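Local coordinates for protein cytochrome c (Chlorobaculum tepidum, PDB 3A9F) that probably carries electrons through its single heme c as the electron carrier domain of the photosynthetic reaction-center cytochrome cz subunit, at residues F51-V61 with I84-F92. Residues are numbered along the deposited sequence; the frame is centred on the assembly and turned at random.
Sequences FRTKYKKTGQV and IGIWLHEKF. With HEC (heme c), chain C.
This contact borders the heme pocket of a class I cytochrome c-like fold, where helix 48-56 packs against the C-terminal end of helix 78-91; Phe-51 and Leu-88 are pocket residues that meet here. Arg-52 and Lys-56 on helix 48-56 hold the chain terminus, Phe-92. The guanidinium of Arg-52 lies flat over one face of the Phe-92 ring, with the planes 11° apart and centres 4.0 Å apart, a stacked cation-pi pair. The same group forms a salt bridge to the terminal carboxylate. Arg-52 grips it side-on: NE and NH2 of Arg-52 both donate to Phe-92 OXT in the guanidinium plane, NH2 at 2.9 Å. With an alanine here, OXT would probably lose its cationic mate and the Phe-92 ring the group stacked on its face.

Lys-56 reaches the other carboxylate oxygen. Its CG is anti to the backbone N (chi1 -174°) and the rest of the chain is extended, which carries NZ across to the backbone carbonyls of Leu-88 and His-89 and to the chain terminus. Lys-56 NZ donates a hydrogen bond to Phe-92 O at 2.7 Å, in the carbonyl plane on a lone pair. Lys-56 NZ also donates a hydrogen bond to Leu-88 O at 3.0 Å and a weak one to His-89 O.

Deeper in, the Phe-51 ring meets Phe-92 obliquely, CD2 to CD2 at 3.4 Å. CZ of Phe-51 touches CB of Leu-88, and Val-61 CG1 packs beside Gly-85. Helix 61-70 adds Ile-64 and Val-65 to this core. Heme c borders it: CMA lies at the edge of the Phe-51 ring, and Leu-88 CD1 stands 3.8 Å from heme CMB.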
loop_
_atom_site.group_PDB
_atom_site.type_symbol
_atom_site.label_atom_id
_atom_site.label_comp_id
_atom_site.label_asym_id
_atom_site.label_seq_id
_atom_site.Cartn_x
_atom_site.Cartn_y
_atom_site.Cartn_z
ATOM N N PHE A 51 5.801 -0.987 -9.103
ATOM C CA PHE A 51 4.763 -1.445 -8.198
ATOM C C PHE A 51 3.617 -2.111 -8.955
ATOM O O PHE A 51 3.166 -3.200 -8.583
ATOM C CB PHE A 51 4.218 -0.309 -7.338
ATOM C CG PHE A 51 3.063 -0.736 -6.497
ATOM C CD1 PHE A 51 3.271 -1.455 -5.328
ATOM C CD2 PHE A 51 1.755 -0.514 -6.929
ATOM C CE1 PHE A 51 2.189 -1.890 -4.560
ATOM C CE2 PHE A 51 0.672 -0.943 -6.164
ATOM C CZ PHE A 51 0.893 -1.636 -4.985
ATOM N N ARG A 52 3.140 -1.441 -10.000
ATOM C CA ARG A 52 1.989 -1.949 -10.757
ATOM C C ARG A 52 2.294 -3.279 -11.423
ATOM O O ARG A 52 1.490 -4.205 -11.352
ATOM C CB ARG A 52 1.506 -0.909 -11.769
ATOM C CG ARG A 52 0.811 0.282 -11.136
ATOM C CD ARG A 52 0.251 1.232 -12.176
ATOM N NE ARG A 52 -0.381 2.383 -11.538
ATOM C CZ ARG A 52 0.166 3.593 -11.445
ATOM N NH1 ARG A 52 1.358 3.844 -11.982
ATOM N NH2 ARG A 52 -0.492 4.566 -10.827
ATOM N N THR A 53 3.450 -3.381 -12.073
ATOM C CA THR A 53 3.772 -4.582 -12.852
ATOM C C THR A 53 4.216 -5.754 -11.976
ATOM O O THR A 53 3.808 -6.893 -12.198
ATOM C CB THR A 53 4.835 -4.307 -13.940
ATOM O OG1 THR A 53 6.067 -3.943 -13.321
ATOM C CG2 THR A 53 4.386 -3.186 -14.866
ATOM N N LYS A 54 5.026 -5.474 -10.961
ATOM C CA LYS A 54 5.630 -6.529 -10.158
ATOM C C LYS A 54 4.757 -6.992 -8.996
ATOM O O LYS A 54 4.826 -8.151 -8.595
ATOM C CB LYS A 54 7.010 -6.077 -9.664
ATOM C CG LYS A 54 7.800 -7.104 -8.870
ATOM C CD LYS A 54 9.246 -6.638 -8.695
ATOM C CE LYS A 54 10.045 -7.597 -7.835
ATOM N NZ LYS A 54 11.444 -7.091 -7.660
ATOM N N TYR A 55 3.967 -6.080 -8.430
ATOM C CA TYR A 55 3.220 -6.390 -7.216
ATOM C C TYR A 55 1.715 -6.347 -7.399
ATOM O O TYR A 55 1.037 -7.305 -7.051
ATOM C CB TYR A 55 3.679 -5.499 -6.051
ATOM C CG TYR A 55 5.148 -5.682 -5.737
ATOM C CD1 TYR A 55 5.601 -6.834 -5.095
ATOM C CD2 TYR A 55 6.085 -4.718 -6.101
ATOM C CE1 TYR A 55 6.956 -7.027 -4.825
ATOM C CE2 TYR A 55 7.439 -4.899 -5.824
ATOM C CZ TYR A 55 7.865 -6.040 -5.177
ATOM O OH TYR A 55 9.208 -6.215 -4.933
ATOM N N LYS A 56 1.187 -5.257 -7.943
ATOM C CA LYS A 56 -0.261 -5.168 -8.125
ATOM C C LYS A 56 -0.794 -6.198 -9.116
ATOM O O LYS A 56 -1.765 -6.904 -8.818
ATOM C CB LYS A 56 -0.701 -3.755 -8.499
ATOM C CG LYS A 56 -2.213 -3.613 -8.543
ATOM C CD LYS A 56 -2.638 -2.174 -8.606
ATOM C CE LYS A 56 -4.138 -2.110 -8.776
ATOM N NZ LYS A 56 -4.706 -0.809 -8.383
ATOM N N LYS A 57 -0.152 -6.306 -10.279
ATOM C CA LYS A 57 -0.620 -7.248 -11.310
ATOM C C LYS A 57 -0.526 -8.706 -10.868
ATOM O O LYS A 57 -1.280 -9.550 -11.354
ATOM C CB LYS A 57 0.139 -7.050 -12.621
ATOM C CG LYS A 57 -0.295 -5.826 -13.408
ATOM C CD LYS A 57 0.128 -5.956 -14.860
ATOM C CE LYS A 57 0.158 -4.608 -15.553
ATOM N NZ LYS A 57 0.706 -4.742 -16.934
ATOM N N THR A 58 0.387 -8.995 -9.948
ATOM C CA THR A 58 0.633 -10.352 -9.477
ATOM C C THR A 58 -0.093 -10.684 -8.171
ATOM O O THR A 58 0.107 -11.763 -7.614
ATOM C CB THR A 58 2.138 -10.617 -9.284
ATOM O OG1 THR A 58 2.624 -9.801 -8.214
ATOM C CG2 THR A 58 2.926 -10.299 -10.564
ATOM N N GLY A 59 -0.896 -9.746 -7.668
ATOM C CA GLY A 59 -1.650 -9.939 -6.426
ATOM C C GLY A 59 -0.783 -10.027 -5.180
ATOM O O GLY A 59 -1.110 -10.741 -4.217
ATOM N N GLN A 60 0.322 -9.285 -5.192
ATOM C CA GLN A 60 1.277 -9.307 -4.092
ATOM C C GLN A 60 1.471 -7.914 -3.470
ATOM O O GLN A 60 2.573 -7.548 -3.041
ATOM C CB GLN A 60 2.605 -9.910 -4.562
ATOM C CG GLN A 60 2.479 -11.397 -4.917
ATOM C CD GLN A 60 3.792 -11.996 -5.356
ATOM O OE1 GLN A 60 4.424 -12.737 -4.606
ATOM N NE2 GLN A 60 4.215 -11.677 -6.575
ATOM N N VAL A 61 0.384 -7.146 -3.387
ATOM C CA VAL A 61 0.431 -5.820 -2.759
ATOM C C VAL A 61 0.804 -5.918 -1.274
ATOM O O VAL A 61 1.653 -5.161 -0.793
ATOM C CB VAL A 61 -0.917 -5.087 -2.949
ATOM C CG1 VAL A 61 -0.960 -3.817 -2.106
ATOM C CG2 VAL A 61 -1.173 -4.792 -4.442
ATOM N N ILE A 84 -3.292 0.855 3.677
ATOM C CA ILE A 84 -2.480 1.157 2.517
ATOM C C ILE A 84 -2.623 0.066 1.470
ATOM O O ILE A 84 -2.780 0.363 0.286
ATOM C CB ILE A 84 -1.001 1.348 2.944
ATOM C CG1 ILE A 84 -0.865 2.654 3.726
ATOM C CG2 ILE A 84 -0.059 1.314 1.710
ATOM C CD1 ILE A 84 0.455 2.789 4.490
ATOM N N GLY A 85 -2.591 -1.192 1.896
ATOM C CA GLY A 85 -2.757 -2.298 0.947
ATOM C C GLY A 85 -4.094 -2.258 0.225
ATOM O O GLY A 85 -4.162 -2.490 -0.978
ATOM N N ILE A 86 -5.159 -1.973 0.969
ATOM C CA ILE A 86 -6.477 -1.880 0.349
ATOM C C ILE A 86 -6.496 -0.775 -0.706
ATOM O O ILE A 86 -6.948 -0.994 -1.826
ATOM C CB ILE A 86 -7.563 -1.638 1.407
ATOM C CG1 ILE A 86 -7.763 -2.904 2.255
ATOM C CG2 ILE A 86 -8.884 -1.210 0.725
ATOM C CD1 ILE A 86 -8.501 -2.642 3.580
ATOM N N TRP A 87 -5.991 0.406 -0.366
ATOM C CA TRP A 87 -6.040 1.511 -1.324
ATOM C C TRP A 87 -5.171 1.205 -2.543
ATOM O O TRP A 87 -5.604 1.406 -3.683
ATOM C CB TRP A 87 -5.627 2.851 -0.686
ATOM C CG TRP A 87 -5.915 3.990 -1.610
ATOM C CD1 TRP A 87 -7.083 4.697 -1.690
ATOM C CD2 TRP A 87 -5.064 4.499 -2.635
ATOM N NE1 TRP A 87 -7.002 5.633 -2.689
ATOM C CE2 TRP A 87 -5.776 5.532 -3.290
ATOM C CE3 TRP A 87 -3.758 4.200 -3.054
ATOM C CZ2 TRP A 87 -5.226 6.269 -4.346
ATOM C CZ3 TRP A 87 -3.211 4.930 -4.104
ATOM C CH2 TRP A 87 -3.950 5.952 -4.741
ATOM N N LEU A 88 -3.945 0.727 -2.324
ATOM C CA LEU A 88 -3.088 0.428 -3.473
ATOM C C LEU A 88 -3.713 -0.660 -4.351
ATOM O O LEU A 88 -3.684 -0.556 -5.590
ATOM C CB LEU A 88 -1.707 -0.011 -3.024
ATOM C CG LEU A 88 -0.850 1.082 -2.403
ATOM C CD1 LEU A 88 0.360 0.430 -1.722
ATOM C CD2 LEU A 88 -0.428 2.127 -3.453
ATOM N N HIS A 89 -4.289 -1.686 -3.720
ATOM C CA HIS A 89 -4.883 -2.778 -4.479
ATOM C C HIS A 89 -6.072 -2.291 -5.321
ATOM O O HIS A 89 -6.203 -2.657 -6.499
ATOM C CB HIS A 89 -5.299 -3.912 -3.536
ATOM C CG HIS A 89 -5.964 -5.047 -4.237
ATOM N ND1 HIS A 89 -7.214 -5.501 -3.885
ATOM C CD2 HIS A 89 -5.568 -5.799 -5.291
ATOM C CE1 HIS A 89 -7.556 -6.494 -4.688
ATOM N NE2 HIS A 89 -6.573 -6.696 -5.547
ATOM N N GLU A 90 -6.938 -1.464 -4.734
ATOM C CA GLU A 90 -8.206 -1.109 -5.393
ATOM C C GLU A 90 -8.179 0.152 -6.245
ATOM O O GLU A 90 -9.005 0.291 -7.155
ATOM C CB GLU A 90 -9.336 -1.029 -4.365
ATOM C CG GLU A 90 -9.529 -2.364 -3.641
ATOM C CD GLU A 90 -10.866 -2.550 -2.937
ATOM O OE1 GLU A 90 -11.790 -1.725 -3.111
ATOM O OE2 GLU A 90 -10.989 -3.554 -2.204
ATOM N N LYS A 91 -7.228 1.052 -5.981
ATOM C CA LYS A 91 -7.262 2.391 -6.581
ATOM C C LYS A 91 -6.005 2.853 -7.314
ATOM O O LYS A 91 -6.092 3.739 -8.166
ATOM C CB LYS A 91 -7.597 3.444 -5.519
ATOM C CG LYS A 91 -8.935 3.284 -4.809
ATOM C CD LYS A 91 -10.105 3.509 -5.749
ATOM C CE LYS A 91 -11.396 3.433 -4.971
ATOM N NZ LYS A 91 -12.572 3.468 -5.872
ATOM N N PHE A 92 -4.847 2.291 -6.997
ATOM C CA PHE A 92 -3.597 2.847 -7.546
ATOM C C PHE A 92 -3.383 2.534 -9.029
ATOM O O PHE A 92 -3.605 1.391 -9.436
ATOM C CB PHE A 92 -2.402 2.382 -6.727
ATOM C CG PHE A 92 -1.106 3.076 -7.090
ATOM C CD1 PHE A 92 -0.962 4.453 -6.932
ATOM C CD2 PHE A 92 -0.025 2.344 -7.557
ATOM C CE1 PHE A 92 0.243 5.091 -7.251
ATOM C CE2 PHE A 92 1.185 2.975 -7.879
ATOM C CZ PHE A 92 1.309 4.344 -7.720
ATOM O OXT PHE A 92 -2.969 3.388 -9.838
HETATM FE FE HEC C . 9.615 1.538 -0.390
HETATM C CHA HEC C . 11.683 0.145 -2.713
HETATM C CHB HEC C . 6.907 0.773 -2.373
HETATM C CHC HEC C . 7.535 2.969 1.897
HETATM C CHD HEC C . 12.272 2.161 1.647
HETATM N NA HEC C . 9.355 0.642 -2.176
HETATM C C1A HEC C . 10.346 0.116 -2.986
HETATM C C2A HEC C . 9.744 -0.491 -4.154
HETATM C C3A HEC C . 8.412 -0.331 -4.037
HETATM C C4A HEC C . 8.153 0.400 -2.824
HETATM C CMA HEC C . 7.293 -0.770 -5.001
HETATM C CAA HEC C . 10.529 -1.207 -5.267
HETATM C CBA HEC C . 10.711 -2.673 -4.883
HETATM C CGA HEC C . 11.319 -3.469 -6.004
HETATM O O1A HEC C . 12.194 -2.946 -6.728
HETATM O O2A HEC C . 10.922 -4.635 -6.167
HETATM N NB HEC C . 7.605 1.882 -0.284
HETATM C C1B HEC C . 6.661 1.409 -1.180
HETATM C C2B HEC C . 5.348 1.654 -0.631
HETATM C C3B HEC C . 5.527 2.250 0.560
HETATM C C4B HEC C . 6.933 2.405 0.798
HETATM C CMB HEC C . 4.054 1.218 -1.351
HETATM C CAB HEC C . 4.524 2.675 1.636
HETATM C CBB HEC C . 3.900 1.395 2.252
HETATM N NC HEC C . 9.868 2.416 1.423
HETATM C C1C HEC C . 8.875 2.978 2.196
HETATM C C2C HEC C . 9.473 3.558 3.366
HETATM C C3C HEC C . 10.810 3.366 3.283
HETATM C C4C HEC C . 11.059 2.609 2.084
HETATM C CMC HEC C . 8.688 4.358 4.412
HETATM C CAC HEC C . 11.942 3.799 4.242
HETATM C CBC HEC C . 11.734 3.328 5.703
HETATM N ND HEC C . 11.638 1.205 -0.521
HETATM C C1D HEC C . 12.554 1.513 0.473
HETATM C C2D HEC C . 13.869 1.076 0.076
HETATM C C3D HEC C . 13.689 0.466 -1.261
HETATM C C4D HEC C . 12.290 0.573 -1.569
HETATM C CMD HEC C . 15.122 1.233 0.919
HETATM C CAD HEC C . 14.794 -0.152 -2.119
HETATM C CBD HEC C . 15.106 -1.571 -1.658
HETATM C CGD HEC C . 13.967 -2.470 -2.035
HETATM O O1D HEC C . 13.701 -2.641 -3.249
HETATM O O2D HEC C . 13.306 -2.988 -1.101
HETATM O O HOH W 1 -2.921 0.201 -11.800
HETATM O O HOH W 2 -7.217 -0.674 -9.610
#